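Local coordinates for endoglucanase (Ruminococcus champanellensis, PDB 6WQV), which probably hydrolyses internal beta-1,4-glycosidic bonds of plant polysaccharides such as cellulose and xylan, acting as a broad-specificity endoglucanase of glycoside hydrolase family 5, at residues 36-41 against 79-84; 130-135 against 185-190; 261-266 against 307-312; 298-303 against 346-351. All blocks are in the same frame, centred on the assembly; numbering follows the deposited sequence. Where two conformers were deposited one is given.

Interaction 1. Residues 36-41 against 79-84; sequences TTTSWL and SWIDHT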
loop_
_atom_site.group_PDB
_atom_site.type_symbol
_atom_site.label_atom_id
_atom_site.label_comp_id
_atom_site.label_asym_id
_atom_site.label_seq_id
_atom_site.Cartn_x
_atom_site.Cartn_y
_atom_site.Cartn_z
ATOM N N THR A 36 -1.528 -14.476 -4.001
ATOM C CA THR A 36 -1.928 -15.597 -3.165
ATOM C C THR A 36 -2.291 -16.802 -4.024
ATOM O O THR A 36 -2.680 -16.667 -5.189
ATOM C CB THR A 36 -3.123 -15.238 -2.269
ATOM O OG1 THR A 36 -4.233 -14.820 -3.076
ATOM C CG2 THR A 36 -2.765 -14.131 -1.290
ATOM N N THR A 37 -2.157 -17.994 -3.426
ATOM C CA THR A 37 -2.489 -19.269 -4.056
ATOM C C THR A 37 -3.337 -20.114 -3.114
ATOM O O THR A 37 -3.467 -21.327 -3.311
ATOM C CB THR A 37 -1.221 -20.038 -4.424
ATOM O OG1 THR A 37 -0.494 -20.361 -3.230
ATOM C CG2 THR A 37 -0.331 -19.188 -5.313
ATOM N N THR A 38 -3.921 -19.473 -2.099
ATOM C CA THR A 38 -4.488 -20.184 -0.961
ATOM C C THR A 38 -5.527 -21.218 -1.369
ATOM O O THR A 38 -5.639 -22.268 -0.726
ATOM C CB THR A 38 -5.119 -19.154 -0.024
ATOM O OG1 THR A 38 -4.266 -18.002 0.073
ATOM C CG2 THR A 38 -5.345 -19.753 1.346
ATOM N N SER A 39 -6.292 -20.945 -2.417
ATOM C CA SER A 39 -7.431 -21.788 -2.754
ATOM C C SER A 39 -7.067 -23.004 -3.595
ATOM O O SER A 39 -7.962 -23.799 -3.903
ATOM C CB SER A 39 -8.471 -20.958 -3.508
ATOM O OG SER A 39 -7.952 -20.546 -4.763
ATOM N N TRP A 40 -5.799 -23.179 -3.977
ATOM C CA TRP A 40 -5.435 -24.322 -4.805
ATOM C C TRP A 40 -4.034 -24.858 -4.522
ATOM O O TRP A 40 -3.721 -25.995 -4.896
ATOM C CB TRP A 40 -5.562 -23.965 -6.292
ATOM C CG TRP A 40 -4.622 -22.885 -6.710
ATOM C CD1 TRP A 40 -4.795 -21.543 -6.550
ATOM C CD2 TRP A 40 -3.353 -23.052 -7.347
ATOM N NE1 TRP A 40 -3.713 -20.863 -7.044
ATOM C CE2 TRP A 40 -2.813 -21.768 -7.545
ATOM C CE3 TRP A 40 -2.623 -24.165 -7.774
ATOM C CZ2 TRP A 40 -1.578 -21.563 -8.147
ATOM C CZ3 TRP A 40 -1.396 -23.960 -8.372
ATOM C CH2 TRP A 40 -0.886 -22.668 -8.554
ATOM N N LEU A 41 -3.187 -24.065 -3.869
ATOM C CA LEU A 41 -1.823 -24.479 -3.538
ATOM C C LEU A 41 -1.475 -23.978 -2.142
ATOM O O LEU A 41 -1.068 -22.817 -1.972
ATOM C CB LEU A 41 -0.825 -23.963 -4.570
ATOM C CG LEU A 41 0.641 -24.367 -4.401
ATOM C CD1 LEU A 41 0.840 -25.859 -4.574
ATOM C CD2 LEU A 41 1.489 -23.572 -5.393
ATOM N N SER A 79 1.892 -10.515 0.680
ATOM C CA SER A 79 0.932 -11.412 1.306
ATOM C C SER A 79 1.709 -12.518 1.998
ATOM O O SER A 79 2.493 -13.230 1.363
ATOM C CB SER A 79 -0.056 -11.964 0.287
ATOM O OG SER A 79 -0.858 -10.910 -0.216
ATOM N N TRP A 80 1.522 -12.625 3.311
ATOM C CA TRP A 80 2.253 -13.580 4.131
ATOM C C TRP A 80 1.476 -14.857 4.404
ATOM O O TRP A 80 2.077 -15.852 4.820
ATOM C CB TRP A 80 2.628 -12.908 5.459
ATOM C CG TRP A 80 3.415 -11.629 5.280
ATOM C CD1 TRP A 80 2.913 -10.379 5.043
ATOM C CD2 TRP A 80 4.847 -11.485 5.318
ATOM N NE1 TRP A 80 3.941 -9.467 4.942
ATOM C CE2 TRP A 80 5.132 -10.120 5.101
ATOM C CE3 TRP A 80 5.910 -12.376 5.512
ATOM C CZ2 TRP A 80 6.438 -9.626 5.068
ATOM C CZ3 TRP A 80 7.208 -11.878 5.486
ATOM C CH2 TRP A 80 7.459 -10.517 5.275
ATOM N N ILE A 81 0.169 -14.865 4.128
ATOM C CA ILE A 81 -0.700 -15.960 4.555
ATOM C C ILE A 81 -0.198 -17.319 4.065
ATOM O O ILE A 81 -0.180 -18.295 4.821
ATOM C CB ILE A 81 -2.154 -15.685 4.134
ATOM C CG1 ILE A 81 -3.082 -16.792 4.623
ATOM C CG2 ILE A 81 -2.269 -15.536 2.618
ATOM C CD1 ILE A 81 -4.549 -16.530 4.330
ATOM N N ASP A 82 0.193 -17.417 2.792
ATOM C CA ASP A 82 0.599 -18.720 2.270
ATOM C C ASP A 82 2.001 -19.125 2.709
ATOM O O ASP A 82 2.481 -20.193 2.299
ATOM C CB ASP A 82 0.515 -18.757 0.743
ATOM C CG ASP A 82 -0.862 -18.431 0.230
ATOM O OD1 ASP A 82 -1.862 -18.923 0.804
ATOM O OD2 ASP A 82 -0.940 -17.673 -0.759
ATOM N N HIS A 83 2.659 -18.293 3.525
ATOM C CA HIS A 83 4.009 -18.526 4.027
ATOM C C HIS A 83 4.058 -18.483 5.548
ATOM O O HIS A 83 5.135 -18.297 6.122
ATOM C CB HIS A 83 4.955 -17.467 3.454
ATOM C CG HIS A 83 4.717 -17.201 2.004
ATOM N ND1 HIS A 83 5.239 -18.000 1.011
ATOM C CD2 HIS A 83 3.951 -16.273 1.381
ATOM C CE1 HIS A 83 4.829 -17.560 -0.165
ATOM N NE2 HIS A 83 4.057 -16.507 0.031
ATOM N N THR A 84 2.910 -18.624 6.202
ATOM C CA THR A 84 2.791 -18.525 7.651
ATOM C C THR A 84 2.365 -19.874 8.211
ATOM O O THR A 84 1.409 -20.481 7.715
ATOM C CB THR A 84 1.747 -17.465 8.021
ATOM O OG1 THR A 84 2.124 -16.181 7.513
ATOM C CG2 THR A 84 1.588 -17.357 9.529
#
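D82 reaches across to T37 and T38 and gives each a carboxylate oxygen, tying together two neighbouring loops of a (beta/alpha)8 barrel. Residues 36-41 follow strand 26-29 and residues 79-84 follow strand 73-76, on the side where the barrel carries its glycan site. The case illustrates how one buried acid can take up two donors of a loop that has neither helix nor strand. Backbone N of T37 donates to OD2 of D82 over 2.9 Å in a nearly straight bond (167° at the hydrogen), arriving from above the carboxylate plane, 38° out of it. T38 OG1 donates to D82 OD1 at 2.7 Å, and that oxygen accepts on its syn lone pair, the side of the other oxygen. The first torsion of D82 (chi1 -57°) sets CG beside its own backbone N, and from there the two oxygens address successive residues of the turn. With an alanine here, T37 N and T38 OG1 would probably both lose their acceptor, and the turn would be less firmly held to the neighbouring loop. The turn also supports itself: T37 O accepts from both W40 N and L41 N, while T37 OG1 donates to L41 O at 2.8 Å. Beside the polar pair, T36 CG2 packs on S79 CB at 3.8 Å. S79 OG is engaged by D34 O and H120 N, and T36 also touches W53; H120 and W53 both line the glycan pocket. In the second loop, H83 N and T84 OG1 reach W80 O from opposite faces of its carbonyl plane, at 2.8 Å and 2.7 Å.

Interaction 2. Residues 130-135 against 185-190; sequences AQKDSV and INSYNQ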
loop_
_atom_site.group_PDB
_atom_site.type_symbol
_atom_site.label_atom_id
_atom_site.label_comp_id
_atom_site.label_asym_id
_atom_site.label_seq_id
_atom_site.Cartn_x
_atom_site.Cartn_y
_atom_site.Cartn_z
ATOM N N ALA A 130 -15.958 -11.414 17.249
ATOM C CA ALA A 130 -15.739 -12.839 17.462
ATOM C C ALA A 130 -14.319 -13.252 17.086
ATOM O O ALA A 130 -13.779 -14.194 17.677
ATOM C CB ALA A 130 -16.753 -13.650 16.654
ATOM N N GLN A 131 -13.703 -12.574 16.117
ATOM C CA GLN A 131 -12.353 -12.911 15.677
ATOM C C GLN A 131 -11.277 -12.036 16.307
ATOM O O GLN A 131 -10.092 -12.361 16.189
ATOM C CB GLN A 131 -12.263 -12.820 14.150
ATOM C CG GLN A 131 -13.045 -13.911 13.441
ATOM C CD GLN A 131 -12.433 -15.284 13.663
ATOM O OE1 GLN A 131 -11.212 -15.429 13.692
ATOM N NE2 GLN A 131 -13.278 -16.293 13.835
ATOM N N LYS A 132 -11.669 -10.972 17.008
ATOM C CA LYS A 132 -10.735 -9.921 17.406
ATOM C C LYS A 132 -9.529 -10.442 18.177
ATOM O O LYS A 132 -8.386 -10.092 17.858
ATOM C CB LYS A 132 -11.500 -8.902 18.247
ATOM C CG LYS A 132 -10.688 -7.742 18.760
ATOM C CD LYS A 132 -11.582 -6.874 19.629
ATOM C CE LYS A 132 -10.820 -5.744 20.294
ATOM N NZ LYS A 132 -11.724 -4.899 21.133
ATOM N N ASP A 133 -9.755 -11.243 19.221
ATOM C CA ASP A 133 -8.636 -11.684 20.049
ATOM C C ASP A 133 -7.669 -12.549 19.244
ATOM O O ASP A 133 -6.447 -12.389 19.346
ATOM C CB ASP A 133 -9.143 -12.444 21.276
ATOM C CG ASP A 133 -9.854 -11.548 22.274
ATOM O OD1 ASP A 133 -9.762 -10.307 22.155
ATOM O OD2 ASP A 133 -10.507 -12.098 23.184
ATOM N N SER A 134 -8.206 -13.474 18.442
ATOM C CA SER A 134 -7.371 -14.341 17.615
ATOM C C SER A 134 -6.578 -13.527 16.606
ATOM O O SER A 134 -5.381 -13.765 16.397
ATOM C CB SER A 134 -8.268 -15.350 16.897
ATOM O OG SER A 134 -7.552 -16.162 15.981
ATOM N N VAL A 135 -7.227 -12.550 15.974
ATOM C CA VAL A 135 -6.551 -11.753 14.958
ATOM C C VAL A 135 -5.467 -10.891 15.584
ATOM O O VAL A 135 -4.358 -10.775 15.046
ATOM C CB VAL A 135 -7.580 -10.917 14.176
ATOM C CG1 VAL A 135 -6.873 -9.971 13.231
ATOM C CG2 VAL A 135 -8.533 -11.827 13.418
ATOM N N ILE A 185 -11.104 -2.652 13.674
ATOM C CA ILE A 185 -9.916 -2.245 12.918
ATOM C C ILE A 185 -9.054 -1.271 13.715
ATOM O O ILE A 185 -7.816 -1.328 13.640
ATOM C CB ILE A 185 -10.340 -1.718 11.525
ATOM C CG1 ILE A 185 -10.771 -2.909 10.654
ATOM C CG2 ILE A 185 -9.224 -0.898 10.891
ATOM C CD1 ILE A 185 -11.563 -2.532 9.431
ATOM N N ASN A 186 -9.673 -0.395 14.519
ATOM C CA ASN A 186 -8.874 0.477 15.375
ATOM C C ASN A 186 -8.019 -0.338 16.344
ATOM O O ASN A 186 -6.878 0.031 16.637
ATOM C CB ASN A 186 -9.758 1.461 16.136
ATOM C CG ASN A 186 -10.428 2.471 15.228
ATOM O OD1 ASN A 186 -9.886 2.847 14.184
ATOM N ND2 ASN A 186 -11.613 2.920 15.620
ATOM N N SER A 187 -8.570 -1.434 16.877
ATOM C CA SER A 187 -7.791 -2.310 17.748
ATOM C C SER A 187 -6.622 -2.938 16.998
ATOM O O SER A 187 -5.505 -3.016 17.524
ATOM C CB SER A 187 -8.698 -3.403 18.319
ATOM O OG SER A 187 -7.984 -4.298 19.153
ATOM N N TYR A 188 -6.867 -3.402 15.770
ATOM C CA TYR A 188 -5.807 -4.033 14.990
ATOM C C TYR A 188 -4.680 -3.049 14.688
ATOM O O TYR A 188 -3.497 -3.403 14.789
ATOM C CB TYR A 188 -6.382 -4.597 13.687
ATOM C CG TYR A 188 -7.382 -5.739 13.825
ATOM C CD1 TYR A 188 -7.536 -6.441 15.017
ATOM C CD2 TYR A 188 -8.173 -6.117 12.746
ATOM C CE1 TYR A 188 -8.456 -7.490 15.125
ATOM C CE2 TYR A 188 -9.087 -7.167 12.842
ATOM C CZ TYR A 188 -9.223 -7.847 14.033
ATOM O OH TYR A 188 -10.128 -8.877 14.158
ATOM N N ASN A 189 -5.020 -1.811 14.311
ATOM C CA ASN A 189 -3.974 -0.821 14.067
ATOM C C ASN A 189 -3.197 -0.523 15.345
ATOM O O ASN A 189 -1.969 -0.346 15.308
ATOM C CB ASN A 189 -4.564 0.469 13.493
ATOM C CG ASN A 189 -4.825 0.385 12.009
ATOM O OD1 ASN A 189 -4.127 -0.328 11.288
ATOM N ND2 ASN A 189 -5.828 1.118 11.542
ATOM N N GLN A 190 -3.894 -0.450 16.487
ATOM C CA GLN A 190 -3.218 -0.195 17.756
ATOM C C GLN A 190 -2.259 -1.330 18.096
ATOM O O GLN A 190 -1.126 -1.093 18.540
ATOM C CB GLN A 190 -4.243 -0.005 18.873
ATOM C CG GLN A 190 -3.615 0.347 20.203
ATOM C CD GLN A 190 -2.969 1.721 20.188
ATOM O OE1 GLN A 190 -3.658 2.743 20.179
ATOM N NE2 GLN A 190 -1.637 1.751 20.172
#
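V135 lies over the face of the Y188 ring, the two side chains crossing at about a right angle. Its CG1 stands 3.5 Å from the ring centroid and 23° off the ring normal, a CH-pi contact displaced toward the hydroxyl-bearing end; CG1 comes within 3.3 Å of CZ, so the fit is tight. With CG1 anti to the backbone N (chi1 173°), one methyl of V135 is presented to the face, while CG2 sits beside Y188 OH at 3.4 Å. The ring edge is turned to the other helix, with K132 O near the ring plane. The phenol brings its polar end in beside the backbone of 130-135, where OH bonds to I126 O just ahead of that helix. K132 runs fully extended alongside, laying CE 3.4 Å from S187 OG, whose polar partner is N136 ND2. No hydrogen bond joins the two segments directly; an aromatic face and an aliphatic chain do the joining. The short helical segments run almost parallel, 6° apart with axes 10.5 Å from each other, a spacing bridged by the long tyrosine. Helices 129-149 and 179-197 follow the consecutive strands 113-117 and 157-160, and such side-by-side packing of successive outer helices is characteristic of the TIM barrel.

Interaction 3. Residues 261-266 against 307-312; sequences SDISQL and YLRIAK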
loop_
_atom_site.group_PDB
_atom_site.type_symbol
_atom_site.label_atom_id
_atom_site.label_comp_id
_atom_site.label_asym_id
_atom_site.label_seq_id
_atom_site.Cartn_x
_atom_site.Cartn_y
_atom_site.Cartn_z
ATOM N N SER A 261 -14.636 18.313 -17.654
ATOM C CA SER A 261 -15.786 18.352 -16.762
ATOM C C SER A 261 -15.592 17.492 -15.519
ATOM O O SER A 261 -16.225 17.762 -14.492
ATOM C CB SER A 261 -17.031 17.891 -17.522
ATOM O OG SER A 261 -17.228 18.649 -18.702
ATOM N N ASP A 262 -14.735 16.471 -15.578
ATOM C CA ASP A 262 -14.514 15.563 -14.457
ATOM C C ASP A 262 -13.476 16.059 -13.464
ATOM O O ASP A 262 -13.327 15.462 -12.389
ATOM C CB ASP A 262 -14.072 14.195 -14.983
ATOM C CG ASP A 262 -15.137 13.537 -15.813
ATOM O OD1 ASP A 262 -16.283 13.470 -15.330
ATOM O OD2 ASP A 262 -14.848 13.127 -16.955
ATOM N N ILE A 263 -12.752 17.127 -13.791
ATOM C CA ILE A 263 -11.714 17.610 -12.891
ATOM C C ILE A 263 -12.324 18.039 -11.560
ATOM O O ILE A 263 -11.740 17.803 -10.494
ATOM C CB ILE A 263 -10.902 18.733 -13.563
ATOM C CG1 ILE A 263 -10.154 18.182 -14.783
ATOM C CG2 ILE A 263 -9.925 19.331 -12.571
ATOM C CD1 ILE A 263 -9.479 19.242 -15.644
ATOM N N SER A 264 -13.514 18.640 -11.599
ATOM C CA SER A 264 -14.116 19.171 -10.377
ATOM C C SER A 264 -14.457 18.062 -9.387
ATOM O O SER A 264 -14.325 18.246 -8.171
ATOM C CB SER A 264 -15.362 19.995 -10.710
ATOM O OG SER A 264 -16.330 19.224 -11.403
ATOM N N GLN A 265 -14.907 16.905 -9.881
ATOM C CA GLN A 265 -15.219 15.805 -8.976
ATOM C C GLN A 265 -13.944 15.231 -8.380
ATOM O O GLN A 265 -13.924 14.829 -7.211
ATOM C CB GLN A 265 -16.030 14.726 -9.694
ATOM C CG GLN A 265 -16.491 13.600 -8.767
ATOM C CD GLN A 265 -17.122 14.101 -7.473
ATOM O OE1 GLN A 265 -17.988 14.976 -7.481
ATOM N NE2 GLN A 265 -16.674 13.549 -6.349
ATOM N N LEU A 266 -12.862 15.224 -9.156
ATOM C CA LEU A 266 -11.568 14.788 -8.650
ATOM C C LEU A 266 -11.034 15.752 -7.600
ATOM O O LEU A 266 -10.483 15.326 -6.575
ATOM C CB LEU A 266 -10.610 14.688 -9.825
ATOM C CG LEU A 266 -9.244 14.066 -9.570
ATOM C CD1 LEU A 266 -9.394 12.713 -8.908
ATOM C CD2 LEU A 266 -8.503 13.962 -10.892
ATOM N N TYR A 307 -4.746 14.581 -11.534
ATOM C CA TYR A 307 -4.664 13.859 -10.264
ATOM C C TYR A 307 -3.422 14.288 -9.483
ATOM O O TYR A 307 -3.513 14.699 -8.317
ATOM C CB TYR A 307 -4.680 12.346 -10.522
ATOM C CG TYR A 307 -5.002 11.490 -9.300
ATOM C CD1 TYR A 307 -4.135 11.450 -8.224
ATOM C CD2 TYR A 307 -6.163 10.734 -9.237
ATOM C CE1 TYR A 307 -4.416 10.687 -7.116
ATOM C CE2 TYR A 307 -6.453 9.967 -8.130
ATOM C CZ TYR A 307 -5.576 9.952 -7.073
ATOM O OH TYR A 307 -5.835 9.190 -5.962
ATOM N N LEU A 308 -2.249 14.236 -10.119
ATOM C CA LEU A 308 -1.015 14.572 -9.419
ATOM C C LEU A 308 -0.950 16.056 -9.080
ATOM O O LEU A 308 -0.453 16.428 -8.005
ATOM C CB LEU A 308 0.196 14.148 -10.241
ATOM C CG LEU A 308 0.652 12.700 -10.112
ATOM C CD1 LEU A 308 1.155 12.390 -8.698
ATOM C CD2 LEU A 308 -0.437 11.720 -10.486
ATOM N N ARG A 309 -1.435 16.925 -9.976
ATOM C CA ARG A 309 -1.432 18.358 -9.699
ATOM C C ARG A 309 -2.285 18.667 -8.478
ATOM O O ARG A 309 -1.860 19.396 -7.573
ATOM C CB ARG A 309 -1.934 19.148 -10.916
ATOM C CG ARG A 309 -1.976 20.675 -10.729
ATOM C CD ARG A 309 -2.635 21.441 -11.891
ATOM N NE ARG A 309 -3.992 20.971 -12.140
ATOM C CZ ARG A 309 -5.046 21.329 -11.417
ATOM N NH1 ARG A 309 -4.903 22.172 -10.405
ATOM N NH2 ARG A 309 -6.245 20.838 -11.709
ATOM N N ILE A 310 -3.496 18.118 -8.439
ATOM C CA ILE A 310 -4.388 18.390 -7.316
ATOM C C ILE A 310 -3.841 17.769 -6.034
ATOM O O ILE A 310 -3.830 18.415 -4.975
ATOM C CB ILE A 310 -5.813 17.906 -7.635
ATOM C CG1 ILE A 310 -6.400 18.686 -8.813
ATOM C CG2 ILE A 310 -6.706 18.084 -6.419
ATOM C CD1 ILE A 310 -7.658 18.056 -9.402
ATOM N N ALA A 311 -3.376 16.520 -6.099
ATOM C CA ALA A 311 -2.826 15.881 -4.907
ATOM C C ALA A 311 -1.669 16.699 -4.343
ATOM O O ALA A 311 -1.616 16.967 -3.138
ATOM C CB ALA A 311 -2.406 14.441 -5.213
ATOM N N LYS A 312 -0.749 17.139 -5.204
ATOM C CA LYS A 312 0.369 17.957 -4.732
ATOM C C LYS A 312 -0.113 19.273 -4.133
ATOM O O LYS A 312 0.486 19.775 -3.174
ATOM C CB LYS A 312 1.370 18.203 -5.864
ATOM C CG LYS A 312 2.630 18.922 -5.443
ATOM C CD LYS A 312 3.598 19.090 -6.605
ATOM C CE LYS A 312 4.812 19.887 -6.187
ATOM N NZ LYS A 312 5.659 20.236 -7.356
#
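L266 carries the apolar contact, spreading its two methyls over the start of 307-312. CD1 meets the ring of Y307 obliquely, 3.8 Å from CD2 of the tyrosine, and the two side chains cross at about a right angle. The other methyl, CD2 of L266, rests on the helix backbone, 3.9 Å from Y307 CA. Behind these, L266 CG lies 4.3 Å from I310 CD1, and the same isoleucine methyl is met by I263 CG2 at 4.1 Å. An alanine in place of L266 is likely to open a gap between the Y307 ring and I310 CD1, leaving both with less to pack against. I263 CG2 also approaches the edge of the R309 guanidinium, 4.1 Å from NH2. R309 gets there because its chain, straight through its first two torsions, bends at chi3 (57°), and NH2 bonds to N306 OD1, three residues back.

This is the seam between two outer helices of the (beta/alpha)8 barrel: helix 263-278 leads into strand 284-289, and helix 297-313 into the next strand, 318-322. L270, one turn beyond L266, continues the seam by touching both Y307 and I310. From the other end, F258 packs on I263 and L266. Y307 is in turn positioned from the barrel side, its ring stacked with F289 and its OH bonded to S242 O.

Interaction 4. Residues 298-303 against 346-351; sequences NGRVLW and PELLEA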
loop_
_atom_site.group_PDB
_atom_site.type_symbol
_atom_site.label_atom_id
_atom_site.label_comp_id
_atom_site.label_asym_id
_atom_site.label_seq_id
_atom_site.Cartn_x
_atom_site.Cartn_y
_atom_site.Cartn_z
ATOM N N ASN A 298 -5.587 9.572 -24.268
ATOM C CA ASN A 298 -5.790 11.007 -24.062
ATOM C C ASN A 298 -6.538 11.269 -22.759
ATOM O O ASN A 298 -6.189 12.187 -22.005
ATOM C CB ASN A 298 -6.502 11.644 -25.257
ATOM C CG ASN A 298 -5.621 11.707 -26.495
ATOM O OD1 ASN A 298 -4.392 11.657 -26.408
ATOM N ND2 ASN A 298 -6.251 11.822 -27.657
ATOM N N GLY A 299 -7.549 10.451 -22.463
ATOM C CA GLY A 299 -8.272 10.604 -21.209
ATOM C C GLY A 299 -7.425 10.282 -19.995
ATOM O O GLY A 299 -7.494 10.978 -18.978
ATOM N N ARG A 300 -6.616 9.227 -20.070
ATOM C CA ARG A 300 -5.771 8.909 -18.929
ATOM C C ARG A 300 -4.691 9.961 -18.718
ATOM O O ARG A 300 -4.314 10.230 -17.568
ATOM C CB ARG A 300 -5.155 7.516 -19.067
ATOM C CG ARG A 300 -6.174 6.387 -18.953
ATOM C CD ARG A 300 -5.554 5.118 -18.382
ATOM N NE ARG A 300 -4.611 4.515 -19.319
ATOM C CZ ARG A 300 -3.718 3.584 -18.991
ATOM N NH1 ARG A 300 -3.632 3.135 -17.750
ATOM N NH2 ARG A 300 -2.911 3.111 -19.928
ATOM N N VAL A 301 -4.176 10.558 -19.798
ATOM C CA VAL A 301 -3.192 11.635 -19.666
ATOM C C VAL A 301 -3.812 12.841 -18.972
ATOM O O VAL A 301 -3.218 13.427 -18.061
ATOM C CB VAL A 301 -2.596 11.994 -21.039
ATOM C CG1 VAL A 301 -1.824 13.312 -20.981
ATOM C CG2 VAL A 301 -1.682 10.873 -21.533
ATOM N N LEU A 302 -5.018 13.229 -19.384
ATOM C CA LEU A 302 -5.682 14.363 -18.754
ATOM C C LEU A 302 -5.990 14.063 -17.296
ATOM O O LEU A 302 -5.757 14.896 -16.409
ATOM C CB LEU A 302 -6.959 14.689 -19.524
ATOM C CG LEU A 302 -7.790 15.866 -19.026
ATOM C CD1 LEU A 302 -7.001 17.151 -19.170
ATOM C CD2 LEU A 302 -9.111 15.956 -19.768
ATOM N N TRP A 303 -6.526 12.870 -17.028
ATOM C CA TRP A 303 -6.781 12.443 -15.656
ATOM C C TRP A 303 -5.498 12.452 -14.834
ATOM O O TRP A 303 -5.467 12.982 -13.716
ATOM C CB TRP A 303 -7.417 11.046 -15.681
ATOM C CG TRP A 303 -7.425 10.351 -14.364
ATOM C CD1 TRP A 303 -8.381 10.436 -13.393
ATOM C CD2 TRP A 303 -6.424 9.461 -13.866
ATOM N NE1 TRP A 303 -8.031 9.649 -12.315
ATOM C CE2 TRP A 303 -6.834 9.040 -12.586
ATOM C CE3 TRP A 303 -5.220 8.977 -14.385
ATOM C CZ2 TRP A 303 -6.077 8.158 -11.812
ATOM C CZ3 TRP A 303 -4.466 8.105 -13.614
ATOM C CH2 TRP A 303 -4.895 7.714 -12.341
ATOM N N PRO A 346 4.219 6.022 -22.221
ATOM C CA PRO A 346 5.121 7.149 -21.920
ATOM C C PRO A 346 4.418 8.485 -21.729
ATOM O O PRO A 346 4.883 9.295 -20.918
ATOM C CB PRO A 346 6.085 7.163 -23.116
ATOM C CG PRO A 346 5.344 6.407 -24.217
ATOM C CD PRO A 346 4.554 5.349 -23.488
ATOM N N GLU A 347 3.328 8.755 -22.456
ATOM C CA GLU A 347 2.635 10.032 -22.299
ATOM C C GLU A 347 1.983 10.128 -20.925
ATOM O O GLU A 347 1.904 11.218 -20.345
ATOM C CB GLU A 347 1.588 10.198 -23.394
ATOM C CG GLU A 347 2.147 10.376 -24.795
ATOM C CD GLU A 347 1.084 10.794 -25.793
ATOM O OE1 GLU A 347 -0.003 11.240 -25.359
ATOM O OE2 GLU A 347 1.329 10.673 -27.011
ATOM N N LEU A 348 1.508 9.000 -20.406
ATOM C CA LEU A 348 0.920 8.983 -19.074
ATOM C C LEU A 348 1.986 9.156 -18.002
ATOM O O LEU A 348 1.792 9.924 -17.048
ATOM C CB LEU A 348 0.155 7.678 -18.883
ATOM C CG LEU A 348 -0.419 7.397 -17.495
ATOM C CD1 LEU A 348 -1.371 8.482 -17.058
ATOM C CD2 LEU A 348 -1.117 6.038 -17.505
ATOM N N LEU A 349 3.118 8.459 -18.137
ATOM C CA LEU A 349 4.236 8.673 -17.220
ATOM C C LEU A 349 4.635 10.147 -17.194
ATOM O O LEU A 349 4.773 10.748 -16.123
ATOM C CB LEU A 349 5.425 7.793 -17.616
ATOM C CG LEU A 349 6.647 7.859 -16.697
ATOM C CD1 LEU A 349 6.319 7.236 -15.347
ATOM C CD2 LEU A 349 7.852 7.172 -17.325
ATOM N N GLU A 350 4.812 10.754 -18.369
ATOM C CA GLU A 350 5.185 12.164 -18.438
ATOM C C GLU A 350 4.150 13.044 -17.744
ATOM O O GLU A 350 4.500 14.018 -17.067
ATOM C CB GLU A 350 5.341 12.561 -19.908
ATOM C CG GLU A 350 5.599 14.024 -20.189
ATOM C CD GLU A 350 5.639 14.334 -21.686
ATOM O OE1 GLU A 350 4.629 14.102 -22.390
ATOM O OE2 GLU A 350 6.695 14.798 -22.161
ATOM N N ALA A 351 2.868 12.717 -17.907
ATOM C CA ALA A 351 1.816 13.507 -17.285
ATOM C C ALA A 351 1.929 13.489 -15.764
ATOM O O ALA A 351 1.719 14.514 -15.109
ATOM C CB ALA A 351 0.454 12.976 -17.728
HETATM O O HOH W 1 -2.047 10.770 -27.455
#
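V301 and R300 make the direct contacts with E347, L348 and A351, but the path along 298-303 begins with water at N298. That water donates to N298 OD1 at 2.7 Å and to E347 OE1 at 3.0 Å, linking two exposed side chains whose oxygens both act as acceptors here, so that the water supplies the donors. Next, R300 offers both its backbone and its side chain to L348, a good example of a leucine using its two branches separately. With CG anti to the backbone N (chi1 174°), L348 sends CD1 to R300 O at 3.5 Å, while CD2 stands 3.8 Å above the guanidinium plane, over its centre. The arginine is held there by NH1 bonding to A291 O and by a cation-pi contact with Y345. V301 then sits at the closest point between the backbones, its CA 4.9 Å from that of L348. Its methyls part: CG2 leans on E347 CB at 3.8 Å, and CG1 on A351 CB at 4.0 Å. The small alanine also lies against V301 O. Further on, W303 touches W320 of strand 318-322, which L348 touches as well. The axes of the two short segments are 8.6 Å apart and inclined by 12°, the near-parallel packing of successive outer helices in a TIM barrel, here with the last helix of the chain, 346-353. A methyl over the flat face of a guanidinium leaves its in-plane N-H groups available, so R300 can be packed by L348 and still donate to A291 O.

Interactions 3 and 4 adjoin. Both use helix 297-313, their centres lie about 13 Å apart, they touch where L266 CD2 comes 4.3 Å from W303 O, and their segments alternate along the chain. Interactions 1 and 2 belong to the earlier part of the barrel, with centres about 21 Å apart. Across the chain's centre, the centres of interactions 1 and 3 are about 37 Å apart and those of interactions 2 and 4 about 41 Å. Of the contacts with a measured distance to the glycan, interaction 1 is closest: the T36 side chain is about 7 Å from a bound beta-D-glucopyranose, whereas the side chain of Y307 is about 11 Å from the alpha-D-glucopyranose and that of R300 about 12 Å from either kind of sugar.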